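Local coordinates for dual specificity protein phosphatase 18 (PDB 2ESB) that removes phosphate from phosphotyrosine and, less readily, phosphothreonine in MAP kinase peptides, as a dual-specificity member of the protein tyrosine phosphatase family, at residues Y28-N31 with G32-N36. Residues are numbered along the deposited sequence; the frame is centred on the assembly and turned at random.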
loop_
_atom_site.group_PDB
_atom_site.type_symbol
_atom_site.label_atom_id
_atom_site.label_comp_id
_atom_site.label_asym_id
_atom_site.label_seq_id
_atom_site.Cartn_x
_atom_site.Cartn_y
_atom_site.Cartn_z
ATOM N N TYR A 28 5.965 -4.137 -4.885
ATOM C CA TYR A 28 6.560 -4.601 -3.632
ATOM C C TYR A 28 6.205 -3.634 -2.500
ATOM O O TYR A 28 5.884 -2.468 -2.743
ATOM C CB TYR A 28 8.087 -4.632 -3.737
ATOM C CG TYR A 28 8.661 -5.511 -4.828
ATOM C CD1 TYR A 28 8.548 -5.149 -6.169
ATOM C CD2 TYR A 28 9.360 -6.681 -4.513
ATOM C CE1 TYR A 28 9.119 -5.922 -7.176
ATOM C CE2 TYR A 28 9.940 -7.472 -5.519
ATOM C CZ TYR A 28 9.812 -7.081 -6.843
ATOM O OH TYR A 28 10.366 -7.834 -7.845
ATOM N N ILE A 29 6.280 -4.116 -1.264
ATOM C CA ILE A 29 6.032 -3.276 -0.090
ATOM C C ILE A 29 7.207 -3.471 0.871
ATOM O O ILE A 29 7.726 -4.583 0.999
ATOM C CB ILE A 29 4.767 -3.682 0.696
ATOM C CG1 ILE A 29 3.506 -3.470 -0.143
ATOM C CG2 ILE A 29 4.681 -2.846 1.967
ATOM C CD1 ILE A 29 2.241 -4.004 0.551
ATOM N N SER A 30 7.629 -2.415 1.554
ATOM C CA SER A 30 8.734 -2.564 2.505
ATOM C C SER A 30 8.713 -1.480 3.563
ATOM O O SER A 30 7.876 -0.569 3.528
ATOM C CB SER A 30 10.091 -2.510 1.782
ATOM O OG SER A 30 10.496 -1.162 1.561
ATOM N N ASN A 31 9.630 -1.581 4.519
ATOM C CA ASN A 31 9.732 -0.562 5.549
ATOM C C ASN A 31 10.717 0.494 5.027
ATOM O O ASN A 31 11.209 0.390 3.895
ATOM C CB ASN A 31 10.220 -1.166 6.871
ATOM C CG ASN A 31 11.629 -1.692 6.784
ATOM O OD1 ASN A 31 12.241 -1.684 5.717
ATOM N ND2 ASN A 31 12.159 -2.155 7.912
ATOM N N GLY A 32 11.001 1.508 5.840
ATOM C CA GLY A 32 11.901 2.565 5.414
ATOM C C GLY A 32 13.357 2.179 5.255
ATOM O O GLY A 32 14.080 2.784 4.461
ATOM N N VAL A 33 13.807 1.184 6.012
ATOM C CA VAL A 33 15.192 0.755 5.912
ATOM C C VAL A 33 15.497 0.160 4.538
ATOM O O VAL A 33 16.452 0.553 3.859
ATOM C CB VAL A 33 15.520 -0.315 6.966
ATOM C CG1 VAL A 33 16.985 -0.707 6.856
ATOM C CG2 VAL A 33 15.196 0.206 8.357
ATOM N N ALA A 34 14.672 -0.796 4.140
ATOM C CA ALA A 34 14.845 -1.482 2.874
ATOM C C ALA A 34 14.754 -0.529 1.699
ATOM O O ALA A 34 15.458 -0.693 0.704
ATOM C CB ALA A 34 13.796 -2.579 2.742
ATOM N N ALA A 35 13.893 0.475 1.835
ATOM C CA ALA A 35 13.659 1.455 0.786
ATOM C C ALA A 35 14.893 2.269 0.393
ATOM O O ALA A 35 14.917 2.876 -0.670
ATOM C CB ALA A 35 12.530 2.390 1.206
ATOM N N ASN A 36 15.903 2.301 1.256
ATOM C CA ASN A 36 17.130 3.035 0.950
ATOM C C ASN A 36 18.321 2.083 0.810
ATOM O O ASN A 36 19.478 2.506 0.849
ATOM C CB ASN A 36 17.419 4.074 2.034
ATOM C CG ASN A 36 16.452 5.243 1.995
ATOM O OD1 ASN A 36 16.096 5.800 3.032
ATOM N ND2 ASN A 36 16.028 5.625 0.797
#
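Asn31 folds its side chain over the turn by which the chain leaves strand 27-30, in the five-stranded mixed sheet of the dual-specificity phosphatase domain, on its way to helix 38-43. Asn31 OD1 accepts the N-H three residues on, 3.0 Å from Ala34 N, a side-chain-to-backbone hydrogen bond that closes a short run, Gly32 to Ala35, with helical backbone angles. The bond is nearly straight at the hydrogen (173°), though the donor N sits 26° off the plane of the amide. With chi1 at 65°, CG is tucked between the backbone N and the carbonyl carbon, and a chi2 close to zero then brings OD1 to the Ala34 N-H. On the other branch, Asn31 ND2 runs alongside Val33, 3.9 Å from Val33 CG2, and is bonded in turn to Ser18 OG. With an alanine in its place, the Ala34 N-H would probably be left without this acceptor, and the bond to Ser18 OG would be lost as well.

The backbone carbonyl of Asn31 has two donors. Ser30 OG donates to Asn31 O at 2.9 Å, in the carbonyl plane and on a lone pair. Next to it, Ser30 CB lies 3.8 Å from Ala34 CB.

Further out, Ser30 and Ala35 both lie against His103 of the neighbouring parallel strand 100-103, and Gly32 pairs through its backbone with Ala105. The Asn31 side chain is about 7 Å from that of Cys104, the predicted phosphocysteine residue, and about as far from a bound HEPES molecule, which puts the turn near the active site. The second donor to the Asn31 carbonyl is weak, with Ala35 N 3.4 Å from Asn31 O, and beside it Ala35 CB lies 3.6 Å from Asn31 O.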